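Local coordinates for phosphate-binding protein PstS 2 (Streptococcus pneumoniae, PDB 4H1X) that probably serves as the solute-binding component of the PstSACB ABC transporter, delivering phosphate for import across the cell membrane, at residues A[21-26]-A[42-47]; A[60-65]-A[77-82]; A[102-107]-A[163-168]; A[147-152]-A[175-180]; A[250-253]-A[257-260]. All blocks are in the same frame, centred on the assembly; numbering follows the deposited sequence. Where two conformers were deposited one is given.

Interaction 1. Residues A[21-26]-A[42-47]; sequences GTRGAF and DNTAKT
R23, near the start of helix 21-30, meets D42 at the end of strand 40-42 and T44 in the loop beyond it, and charge carries most of the contact. The salt bridge is side-on: NE of R23 stands 3.0 Å from OD2 of D42, and NH2 of R23 is equally 3.0 Å from that same oxygen. They do not meet it alike, since NE arrives on the syn side of the carboxylate while NH2 comes from above its plane, the two flat groups being turned 81° apart. CG of R23 lies anti to the backbone N (chi1 175°) and the chain runs on extended, which carries the guanidinium out to D42.

Hydrogen bonds from T44 hold the other carboxylate oxygen. OD1 of D42 accepts from N of T44 at 3.0 Å, closing an Asx turn, and from OG1 of T44 at 2.6 Å, both from the same face.

Van der Waals contact is slight: CB of T44 is 3.9 Å from NH2 of R23, and its methyl CG2 lies over one guanidinium face. NH1 of R23 turns instead to the carbonyl of R16, so the arginine ties helix 21-30 to the end of strand 12-16 as well as to strand 40-42.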
# COMPACT_ATOMS: atom_id res chain seq x y z
N GLY A 21 -4.88 0.55 -6.90
CA GLY A 21 -3.52 0.74 -6.40
C GLY A 21 -2.89 -0.55 -5.90
O GLY A 21 -1.71 -0.80 -6.12
N THR A 22 -3.70 -1.42 -5.25
CA THR A 22 -3.23 -2.71 -4.75
C THR A 22 -2.85 -3.61 -5.92
O THR A 22 -1.81 -4.28 -5.85
CB THR A 22 -4.29 -3.35 -3.84
OG1 THR A 22 -4.52 -2.48 -2.73
CG2 THR A 22 -3.85 -4.71 -3.32
N ARG A 23 -3.64 -3.56 -7.03
CA ARG A 23 -3.30 -4.32 -8.24
C ARG A 23 -1.96 -3.83 -8.81
O ARG A 23 -1.12 -4.64 -9.18
CB ARG A 23 -4.40 -4.19 -9.29
CG ARG A 23 -4.02 -4.89 -10.61
CD ARG A 23 -5.22 -4.97 -11.52
NE ARG A 23 -4.87 -5.47 -12.85
CZ ARG A 23 -5.75 -5.87 -13.76
NH1 ARG A 23 -7.05 -5.83 -13.50
NH2 ARG A 23 -5.34 -6.32 -14.94
N GLY A 24 -1.79 -2.52 -8.88
CA GLY A 24 -0.58 -1.90 -9.40
C GLY A 24 0.64 -2.37 -8.62
O GLY A 24 1.64 -2.77 -9.21
N ALA A 25 0.54 -2.34 -7.29
CA ALA A 25 1.63 -2.76 -6.41
C ALA A 25 1.93 -4.25 -6.58
O ALA A 25 3.08 -4.63 -6.79
CB ALA A 25 1.27 -2.46 -4.98
N PHE A 26 0.88 -5.09 -6.48
CA PHE A 26 1.02 -6.54 -6.61
C PHE A 26 1.70 -6.93 -7.92
O PHE A 26 2.67 -7.67 -7.90
CB PHE A 26 -0.35 -7.24 -6.50
CG PHE A 26 -0.23 -8.74 -6.61
CD1 PHE A 26 0.16 -9.52 -5.52
CD2 PHE A 26 -0.50 -9.39 -7.82
CE1 PHE A 26 0.27 -10.91 -5.63
CE2 PHE A 26 -0.37 -10.78 -7.93
CZ PHE A 26 0.04 -11.53 -6.84
N ASP A 42 0.62 -5.37 -18.44
CA ASP A 42 0.12 -6.11 -17.27
C ASP A 42 -0.19 -7.53 -17.74
O ASP A 42 -1.17 -7.74 -18.46
CB ASP A 42 -1.13 -5.43 -16.67
CG ASP A 42 -1.66 -6.05 -15.38
OD1 ASP A 42 -1.26 -7.20 -15.07
OD2 ASP A 42 -2.49 -5.40 -14.70
N ASN A 43 0.64 -8.50 -17.31
CA ASN A 43 0.47 -9.88 -17.75
C ASN A 43 -0.51 -10.69 -16.86
O ASN A 43 -0.50 -11.93 -16.94
CB ASN A 43 1.82 -10.59 -17.86
CG ASN A 43 2.66 -10.03 -18.97
OD1 ASN A 43 3.69 -9.38 -18.74
ND2 ASN A 43 2.20 -10.19 -20.20
N THR A 44 -1.38 -10.01 -16.09
CA THR A 44 -2.40 -10.69 -15.26
C THR A 44 -3.17 -11.67 -16.14
O THR A 44 -3.62 -11.29 -17.22
CB THR A 44 -3.36 -9.68 -14.60
OG1 THR A 44 -2.66 -8.87 -13.65
CG2 THR A 44 -4.54 -10.37 -13.91
N ALA A 45 -3.32 -12.93 -15.67
CA ALA A 45 -4.04 -13.97 -16.41
C ALA A 45 -5.32 -13.42 -17.06
O ALA A 45 -6.11 -12.74 -16.40
CB ALA A 45 -4.39 -15.12 -15.48
N LYS A 46 -5.49 -13.68 -18.37
CA LYS A 46 -6.67 -13.23 -19.11
C LYS A 46 -7.94 -13.97 -18.64
O LYS A 46 -9.03 -13.50 -18.93
CB LYS A 46 -6.47 -13.40 -20.64
CG LYS A 46 -5.35 -12.54 -21.24
CD LYS A 46 -5.79 -11.11 -21.57
CE LYS A 46 -4.66 -10.23 -22.05
NZ LYS A 46 -4.26 -10.54 -23.45
N THR A 47 -7.79 -15.09 -17.90
CA THR A 47 -8.94 -15.84 -17.36
C THR A 47 -9.40 -15.27 -16.01
O THR A 47 -10.49 -15.64 -15.55
CB THR A 47 -8.59 -17.32 -17.18
OG1 THR A 47 -7.50 -17.44 -16.25
CG2 THR A 47 -8.28 -18.02 -18.50

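Interaction 2. Residues A[60-65]-A[77-82]; sequences AVQGNA and TKSVKA
V61 and V80 form the tight, buried half of this contact. Their CG1 methyls touch at 3.7 Å, the two side chains crossing at about a right angle, and CG1 of V80 also reaches the helix backbone, 3.8 Å from N of Q62. That methyl can press against the helix because it lies anti to its own carbonyl carbon (chi1 -62°). V235 of strand 223-236 touches both valines, so the pair belongs to the layer between helix and sheet.

Toward solvent the packing changes character. Q62 extends its whole chain past S79: its CG rests 3.4 Å from O of S79, and farther out its amide flanks the serine methylene, with OE1 of Q62 3.5 Å from CB of S79.

Local bonds shape both partners. OG1 of T77 accepts from N of S79 at 3.2 Å, an ST turn within the type I turn T77 to V80, while ND2 of N64 donates to O of A60 at 2.8 Å beside the end of the helix. A helix packed on the turn that enters strand 81-85 of the mixed sheet is consistent with the layered alpha/beta build of periplasmic-binding-protein domains.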
# COMPACT_ATOMS: atom_id res chain seq x y z
N ALA A 60 -15.12 -13.49 -2.58
CA ALA A 60 -14.87 -14.40 -3.70
C ALA A 60 -13.98 -15.57 -3.27
O ALA A 60 -14.23 -16.71 -3.67
CB ALA A 60 -14.23 -13.64 -4.85
N VAL A 61 -12.92 -15.29 -2.47
CA VAL A 61 -12.00 -16.37 -2.04
C VAL A 61 -12.71 -17.28 -1.01
O VAL A 61 -12.66 -18.50 -1.14
CB VAL A 61 -10.68 -15.79 -1.48
CG1 VAL A 61 -9.84 -16.88 -0.83
CG2 VAL A 61 -9.89 -15.08 -2.59
N GLN A 62 -13.41 -16.68 -0.02
CA GLN A 62 -14.18 -17.49 0.95
C GLN A 62 -15.27 -18.32 0.23
O GLN A 62 -15.59 -19.42 0.68
CB GLN A 62 -14.82 -16.59 2.02
CG GLN A 62 -15.43 -17.39 3.19
CD GLN A 62 -16.18 -16.57 4.21
OE1 GLN A 62 -16.31 -15.34 4.10
NE2 GLN A 62 -16.69 -17.24 5.23
N GLY A 63 -15.85 -17.77 -0.84
CA GLY A 63 -16.95 -18.39 -1.56
C GLY A 63 -16.62 -19.46 -2.59
O GLY A 63 -17.52 -20.14 -3.11
N ASN A 64 -15.32 -19.62 -2.90
CA ASN A 64 -14.91 -20.58 -3.92
C ASN A 64 -13.65 -21.32 -3.47
O ASN A 64 -12.61 -20.68 -3.30
CB ASN A 64 -14.71 -19.83 -5.24
CG ASN A 64 -15.98 -19.14 -5.73
OD1 ASN A 64 -16.89 -19.77 -6.31
ND2 ASN A 64 -16.15 -17.86 -5.35
N ALA A 65 -13.75 -22.66 -3.29
CA ALA A 65 -12.64 -23.50 -2.81
C ALA A 65 -11.34 -23.38 -3.64
O ALA A 65 -10.26 -23.55 -3.08
CB ALA A 65 -13.05 -24.96 -2.78
N THR A 77 -8.60 -11.77 7.45
CA THR A 77 -9.51 -12.33 8.46
C THR A 77 -9.40 -13.84 8.47
O THR A 77 -8.85 -14.42 7.52
CB THR A 77 -10.99 -11.93 8.22
OG1 THR A 77 -11.53 -12.67 7.12
CG2 THR A 77 -11.21 -10.44 8.05
N LYS A 78 -10.00 -14.49 9.49
CA LYS A 78 -10.06 -15.95 9.64
C LYS A 78 -10.92 -16.64 8.53
O LYS A 78 -10.89 -17.86 8.45
CB LYS A 78 -10.64 -16.31 11.02
CG LYS A 78 -12.09 -15.87 11.21
CD LYS A 78 -12.71 -16.34 12.52
CE LYS A 78 -13.98 -15.57 12.81
NZ LYS A 78 -15.09 -15.90 11.87
N SER A 79 -11.68 -15.86 7.72
CA SER A 79 -12.56 -16.39 6.67
C SER A 79 -11.77 -16.87 5.44
O SER A 79 -12.33 -17.54 4.56
CB SER A 79 -13.59 -15.35 6.27
OG SER A 79 -14.45 -15.06 7.36
N VAL A 80 -10.49 -16.51 5.37
CA VAL A 80 -9.60 -16.92 4.28
C VAL A 80 -8.25 -17.33 4.91
O VAL A 80 -7.99 -17.03 6.08
CB VAL A 80 -9.43 -15.85 3.17
CG1 VAL A 80 -10.74 -15.51 2.46
CG2 VAL A 80 -8.75 -14.60 3.71
N LYS A 81 -7.37 -17.93 4.10
CA LYS A 81 -6.05 -18.34 4.59
C LYS A 81 -4.93 -17.62 3.81
O LYS A 81 -4.90 -17.71 2.59
CB LYS A 81 -5.90 -19.85 4.46
CG LYS A 81 -4.54 -20.35 4.93
CD LYS A 81 -4.48 -21.85 5.09
CE LYS A 81 -4.24 -22.58 3.80
NZ LYS A 81 -3.98 -24.03 4.04
N ALA A 82 -4.03 -16.94 4.51
CA ALA A 82 -2.89 -16.28 3.84
C ALA A 82 -1.80 -17.33 3.56
O ALA A 82 -1.42 -18.11 4.46
CB ALA A 82 -2.33 -15.14 4.68

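Interaction 3. Residues A[102-107]-A[163-168]; sequences LQRPFN and STSVSS
R104 and F106, two residues apart on strand 103-110, reach S165 and V166 in the first turn of helix 164-180. NH1 of R104 donates to OG of S165 at 3.0 Å, the bond bent to 139° at the hydrogen; NH2 of R104 is 3.2 Å from the same OG. CG of R104 sits between its backbone N and carbonyl carbon (chi1 55°), and from there the chain runs extended to NE, bringing the guanidinium to the serine. F106 supplies the apolar half. CG2 of V166 lies over one face of its ring, 4.1 Å from the centroid, a CH-pi contact, while CE2 of F106 comes within 3.3 Å of O of S165.

The axes of strand 103-107 and helix 164-168 approach to 9.0 Å, at 67°. They come from the two halves of the chain of a two-lobed periplasmic binding protein, and meet near its centre. OG of S165 is weakly bonded to a citrate probably taken from the crystallisation liquor; T164 also bonds it, consistent with a helix start that lines the ligand pocket.

Beyond this shell, CE1 of F106 sits 3.6 Å above one guanidinium face, and NE of R104 makes a salt bridge to D230 on the adjacent strand 223-236. S211 touches R104, F106, S165 and V166.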
# COMPACT_ATOMS: atom_id res chain seq x y z
N LEU A 102 6.20 -9.18 -0.24
CA LEU A 102 5.06 -8.46 -0.82
C LEU A 102 4.66 -7.32 0.08
O LEU A 102 3.78 -7.45 0.93
CB LEU A 102 3.86 -9.38 -1.08
CG LEU A 102 4.10 -10.62 -1.91
CD1 LEU A 102 2.92 -11.53 -1.80
CD2 LEU A 102 4.37 -10.27 -3.36
N GLN A 103 5.37 -6.22 -0.07
CA GLN A 103 5.13 -5.02 0.74
C GLN A 103 5.64 -3.82 -0.01
O GLN A 103 6.49 -3.93 -0.91
CB GLN A 103 5.84 -5.13 2.11
CG GLN A 103 7.37 -5.26 2.00
CD GLN A 103 8.06 -5.03 3.31
OE1 GLN A 103 8.17 -3.90 3.81
NE2 GLN A 103 8.49 -6.12 3.93
N ARG A 104 5.10 -2.67 0.37
CA ARG A 104 5.52 -1.41 -0.21
C ARG A 104 5.43 -0.33 0.84
O ARG A 104 4.56 -0.39 1.73
CB ARG A 104 4.65 -1.05 -1.44
CG ARG A 104 3.16 -1.03 -1.11
CD ARG A 104 2.32 -0.44 -2.21
NE ARG A 104 0.91 -0.54 -1.88
CZ ARG A 104 -0.06 0.05 -2.55
NH1 ARG A 104 0.22 0.80 -3.61
NH2 ARG A 104 -1.32 -0.07 -2.16
N PRO A 105 6.28 0.70 0.73
CA PRO A 105 6.18 1.80 1.68
C PRO A 105 5.12 2.81 1.26
O PRO A 105 4.86 2.98 0.05
CB PRO A 105 7.58 2.43 1.61
CG PRO A 105 8.01 2.22 0.16
CD PRO A 105 7.37 0.91 -0.26
N PHE A 106 4.53 3.50 2.25
CA PHE A 106 3.72 4.67 2.02
C PHE A 106 4.59 5.84 2.43
O PHE A 106 4.81 6.06 3.63
CB PHE A 106 2.39 4.66 2.77
CG PHE A 106 1.29 3.77 2.25
CD1 PHE A 106 1.50 2.94 1.14
CD2 PHE A 106 0.02 3.82 2.81
CE1 PHE A 106 0.45 2.16 0.62
CE2 PHE A 106 -1.03 3.03 2.29
CZ PHE A 106 -0.79 2.19 1.21
N ASN A 107 5.22 6.46 1.43
CA ASN A 107 6.10 7.59 1.65
C ASN A 107 5.37 8.91 1.50
O ASN A 107 4.52 9.07 0.62
CB ASN A 107 7.25 7.57 0.63
CG ASN A 107 8.28 6.52 0.93
OD1 ASN A 107 8.70 6.34 2.07
ND2 ASN A 107 8.71 5.80 -0.08
N SER A 163 -0.23 9.66 -4.57
CA SER A 163 -0.71 8.27 -4.71
C SER A 163 -2.09 8.05 -4.13
O SER A 163 -2.35 8.39 -2.97
CB SER A 163 0.27 7.31 -4.04
OG SER A 163 -0.25 5.99 -4.10
N THR A 164 -2.98 7.41 -4.93
CA THR A 164 -4.34 7.09 -4.49
C THR A 164 -4.28 6.10 -3.31
O THR A 164 -5.14 6.11 -2.44
CB THR A 164 -5.16 6.49 -5.64
OG1 THR A 164 -4.54 5.27 -6.09
CG2 THR A 164 -5.34 7.46 -6.81
N SER A 165 -3.24 5.23 -3.31
CA SER A 165 -3.10 4.21 -2.26
C SER A 165 -2.87 4.82 -0.88
O SER A 165 -3.27 4.22 0.13
CB SER A 165 -1.93 3.27 -2.57
OG SER A 165 -2.22 2.53 -3.75
N VAL A 166 -2.23 6.00 -0.82
CA VAL A 166 -1.94 6.63 0.48
C VAL A 166 -3.07 7.57 0.92
O VAL A 166 -3.12 7.93 2.10
CB VAL A 166 -0.60 7.40 0.40
CG1 VAL A 166 -0.13 7.87 1.79
CG2 VAL A 166 0.48 6.56 -0.27
N SER A 167 -3.98 7.94 -0.00
CA SER A 167 -5.06 8.91 0.25
C SER A 167 -5.93 8.60 1.46
O SER A 167 -6.18 9.50 2.26
CB SER A 167 -5.94 9.05 -0.99
OG SER A 167 -5.17 9.56 -2.06
N SER A 168 -6.43 7.35 1.59
CA SER A 168 -7.32 6.99 2.70
C SER A 168 -6.62 7.21 4.03
O SER A 168 -7.20 7.85 4.90
CB SER A 168 -7.82 5.55 2.58
OG SER A 168 -8.77 5.34 3.61

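Interaction 4. Residues A[147-152]-A[175-180]; sequences TEYTSQ and EAYKKE
Y149, in the loop before strand 155-162, meets Y177 and E180 toward the C-terminal part of helix 164-180, and its side chain can be followed outward. CB leaves the backbone toward the helix, with CG anti to the backbone N (chi1 -180°), which sends the ring inward. Halfway along, CE2 of Y149 passes 4.3 Å from CB of E180, which lies at the ring's edge. CZ of Y149 then comes within 3.9 Å of CE1 of Y177, the two side chains crossing at about a right angle. At the tip, OH of Y149 closes to 3.3 Å from that same CE1; its polar partners are D120 and N181. OH of Y177 is bonded to D120 too, so one carboxylate joins both tyrosines.

S151 continues the contact nearer the surface. Its OG lies 2.6 Å from O of E180, but this bond is not settled, because the hydroxyl could turn to OD1 of N181 instead. A water accepts from N of S151 at 2.8 Å and, in one of the two conformers of E180, donates to its OE1 at 2.7 Å.

The chemistry implies a junction fastened by polar groups at both depths: phenol hydroxyls sharing an aspartate inside, and a bridging water, perhaps with the serine hydroxyl, outside.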
# COMPACT_ATOMS: atom_id res chain seq x y z
N THR A 147 7.80 10.52 19.32
CA THR A 147 7.84 11.86 19.92
C THR A 147 6.44 12.27 20.40
O THR A 147 5.44 11.63 20.04
CB THR A 147 8.42 12.91 18.95
OG1 THR A 147 7.51 13.17 17.88
CG2 THR A 147 9.81 12.52 18.42
N GLU A 148 6.38 13.30 21.26
CA GLU A 148 5.12 13.81 21.77
C GLU A 148 4.70 14.99 20.90
O GLU A 148 5.57 15.72 20.39
CB GLU A 148 5.25 14.21 23.26
CG GLU A 148 3.94 14.60 23.95
CD GLU A 148 2.77 13.62 23.88
OE1 GLU A 148 3.00 12.40 24.02
OE2 GLU A 148 1.62 14.10 23.72
N TYR A 149 3.39 15.13 20.67
CA TYR A 149 2.79 16.25 19.93
C TYR A 149 1.86 17.05 20.85
O TYR A 149 0.97 16.48 21.49
CB TYR A 149 1.97 15.76 18.70
CG TYR A 149 1.34 16.90 17.92
CD1 TYR A 149 2.07 17.60 16.96
CD2 TYR A 149 0.03 17.30 18.17
CE1 TYR A 149 1.51 18.68 16.27
CE2 TYR A 149 -0.53 18.39 17.50
CZ TYR A 149 0.21 19.07 16.55
OH TYR A 149 -0.35 20.14 15.89
N THR A 150 1.99 18.39 20.83
CA THR A 150 1.09 19.33 21.52
C THR A 150 0.62 20.34 20.47
O THR A 150 1.45 20.94 19.77
CB THR A 150 1.76 19.97 22.76
OG1 THR A 150 2.00 18.95 23.73
CG2 THR A 150 0.90 21.09 23.39
N SER A 151 -0.71 20.54 20.35
CA SER A 151 -1.24 21.47 19.34
C SER A 151 -0.81 22.93 19.57
O SER A 151 -0.76 23.39 20.71
CB SER A 151 -2.76 21.41 19.27
OG SER A 151 -3.24 22.29 18.26
N GLN A 152 -0.50 23.64 18.47
CA GLN A 152 -0.13 25.07 18.48
C GLN A 152 -1.36 25.88 18.08
O GLN A 152 -1.31 27.12 18.05
CB GLN A 152 1.06 25.36 17.52
CG GLN A 152 2.16 24.28 17.50
CD GLN A 152 3.49 24.73 16.93
OE1 GLN A 152 3.57 25.43 15.91
NE2 GLN A 152 4.58 24.27 17.54
N GLU A 175 -7.79 14.05 9.64
CA GLU A 175 -8.92 14.14 10.59
C GLU A 175 -8.41 14.31 12.01
O GLU A 175 -8.92 15.17 12.75
CB GLU A 175 -9.77 12.86 10.54
CG GLU A 175 -10.60 12.63 9.29
CD GLU A 175 -11.30 11.29 9.32
OE1 GLU A 175 -10.98 10.45 10.20
OE2 GLU A 175 -12.19 11.07 8.47
N ALA A 176 -7.44 13.46 12.41
CA ALA A 176 -6.89 13.49 13.78
C ALA A 176 -6.16 14.81 14.03
O ALA A 176 -6.31 15.39 15.10
CB ALA A 176 -5.97 12.30 14.01
N TYR A 177 -5.43 15.32 13.01
CA TYR A 177 -4.71 16.59 13.14
C TYR A 177 -5.68 17.77 13.29
O TYR A 177 -5.44 18.65 14.12
CB TYR A 177 -3.80 16.82 11.93
CG TYR A 177 -2.97 18.08 12.02
CD1 TYR A 177 -1.81 18.12 12.79
CD2 TYR A 177 -3.31 19.22 11.29
CE1 TYR A 177 -0.98 19.25 12.80
CE2 TYR A 177 -2.52 20.36 11.33
CZ TYR A 177 -1.35 20.37 12.07
OH TYR A 177 -0.58 21.49 12.12
N LYS A 178 -6.77 17.80 12.48
CA LYS A 178 -7.76 18.89 12.48
C LYS A 178 -8.57 18.91 13.78
O LYS A 178 -9.01 19.97 14.19
CB LYS A 178 -8.65 18.83 11.25
CG LYS A 178 -7.84 19.19 9.98
CD LYS A 178 -8.69 19.42 8.75
CE LYS A 178 -9.23 18.15 8.15
NZ LYS A 178 -10.39 18.43 7.27
N LYS A 179 -8.67 17.77 14.47
CA LYS A 179 -9.33 17.70 15.78
C LYS A 179 -8.52 18.58 16.76
O LYS A 179 -9.09 19.30 17.57
CB LYS A 179 -9.42 16.23 16.25
CG LYS A 179 -10.28 16.07 17.50
CD LYS A 179 -10.14 14.70 18.11
CE LYS A 179 -11.07 14.53 19.29
NZ LYS A 179 -11.07 13.13 19.80
N GLU A 180 -7.17 18.54 16.62
CA GLU A 180 -6.23 19.31 17.45
C GLU A 180 -6.04 20.73 16.92
O GLU A 180 -5.69 21.61 17.69
CB GLU A 180 -4.86 18.60 17.52
CG GLU A 180 -4.87 17.25 18.25
CD GLU A 180 -4.96 17.26 19.76
OE1 GLU A 180 -4.84 18.35 20.38
OE2 GLU A 180 -5.12 16.16 20.34
O HOH W 1 -2.68 19.09 21.81

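Interaction 5. Residues A[250-253]-A[257-260]; sequences LADV and KLTT
The carbonyl oxygen of D252 is gripped by two successive amides of the returning chain. N of K257 donates to it at 2.7 Å, lying in the carbonyl plane with a C=O...N angle of 159°, and N of L258 donates at 3.2 Å from well above that plane. The two N-H groups therefore approach one oxygen from different directions. A water adds a third link between the segments by donating at 2.7 Å both to O of V253 and to O of L258.

Here the chain leaves helix 247-254 and folds back across its last turn, its amides capping a carbonyl of that turn. The helix lies next to helix 21-30, L250 packing on F26. The hydroxyl of S255 bonds the carbonyl of A251 in the same turn.

Outside the backbone bonds lies the packing. CB of L258 rests 3.8 Å from CB of D252. With CG anti to the backbone N (chi1 -166°), L258 carries its CD2 to CG2 of V253 at 3.8 Å. K257 extends its chain past the aspartate, with CD 3.9 Å from OD1 of D252, while NZ of K257 stays 4.8 Å from that oxygen, where a weak attraction is possible without contact of the charged atoms. L258 also packs on I11, K263 and I264.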
# COMPACT_ATOMS: atom_id res chain seq x y z
N LEU A 250 4.06 -17.81 -7.53
CA LEU A 250 3.11 -16.71 -7.37
C LEU A 250 2.88 -15.98 -8.69
O LEU A 250 1.73 -15.80 -9.10
CB LEU A 250 3.57 -15.72 -6.28
CG LEU A 250 2.55 -14.63 -5.89
CD1 LEU A 250 1.20 -15.26 -5.45
CD2 LEU A 250 3.11 -13.73 -4.81
N ALA A 251 3.98 -15.59 -9.36
CA ALA A 251 3.88 -14.89 -10.63
C ALA A 251 3.27 -15.82 -11.71
O ALA A 251 2.42 -15.37 -12.48
CB ALA A 251 5.23 -14.37 -11.07
N ASP A 252 3.64 -17.13 -11.70
CA ASP A 252 3.10 -18.14 -12.61
C ASP A 252 1.57 -18.27 -12.47
O ASP A 252 0.86 -18.34 -13.47
CB ASP A 252 3.75 -19.50 -12.37
CG ASP A 252 5.13 -19.67 -12.97
OD1 ASP A 252 5.65 -18.69 -13.58
OD2 ASP A 252 5.71 -20.78 -12.84
N VAL A 253 1.09 -18.28 -11.22
CA VAL A 253 -0.35 -18.40 -10.95
C VAL A 253 -1.10 -17.14 -11.44
O VAL A 253 -2.07 -17.27 -12.19
CB VAL A 253 -0.62 -18.71 -9.44
CG1 VAL A 253 -2.11 -18.58 -9.11
CG2 VAL A 253 -0.12 -20.12 -9.07
N LYS A 257 0.05 -19.04 -15.97
CA LYS A 257 0.97 -20.05 -16.49
C LYS A 257 0.84 -21.39 -15.76
O LYS A 257 1.10 -22.44 -16.34
CB LYS A 257 2.42 -19.55 -16.39
CG LYS A 257 2.76 -18.45 -17.37
CD LYS A 257 4.14 -17.86 -17.07
CE LYS A 257 4.36 -16.54 -17.77
NZ LYS A 257 5.74 -16.03 -17.56
N LEU A 258 0.48 -21.34 -14.48
CA LEU A 258 0.28 -22.47 -13.60
C LEU A 258 -1.19 -22.43 -13.24
O LEU A 258 -1.63 -21.47 -12.58
CB LEU A 258 1.22 -22.27 -12.39
CG LEU A 258 1.46 -23.45 -11.46
CD1 LEU A 258 2.73 -23.20 -10.65
CD2 LEU A 258 0.28 -23.66 -10.51
N THR A 259 -1.98 -23.41 -13.72
CA THR A 259 -3.44 -23.33 -13.63
C THR A 259 -4.13 -24.40 -12.79
O THR A 259 -5.37 -24.39 -12.73
CB THR A 259 -4.02 -23.39 -15.06
OG1 THR A 259 -3.68 -24.65 -15.63
CG2 THR A 259 -3.51 -22.26 -15.95
N THR A 260 -3.39 -25.35 -12.22
CA THR A 260 -4.04 -26.39 -11.40
C THR A 260 -3.38 -26.44 -10.03
O THR A 260 -2.17 -26.25 -9.92
CB THR A 260 -4.02 -27.75 -12.09
OG1 THR A 260 -2.69 -28.02 -12.52
CG2 THR A 260 -4.98 -27.81 -13.27
O HOH W 2 -3.37 -19.48 -12.96

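Overall arrangement
Interactions 1, 2 and 5 gather in one lobe, their centres about 13 to 19 Å apart, whereas interaction 4 lies far off, about 47 Å from interaction 5 between centres. Interaction 3 stands between them, its centre about 4 Å from that of the chain. It shares helix 164-180 with interaction 4, and these two alternate along the sequence; every other pair comes in series. Interaction 1 touches interaction 3 where G21 and A25 pack on S165 and R104, and L250 of interaction 5 meets both F26 and L102. Interactions 2 and 3 reach the same mixed sheet. The arrangement suits a two-lobed binding protein, with the outer contacts lying within each lobe and the central one spanning them beside a probable ligand pocket.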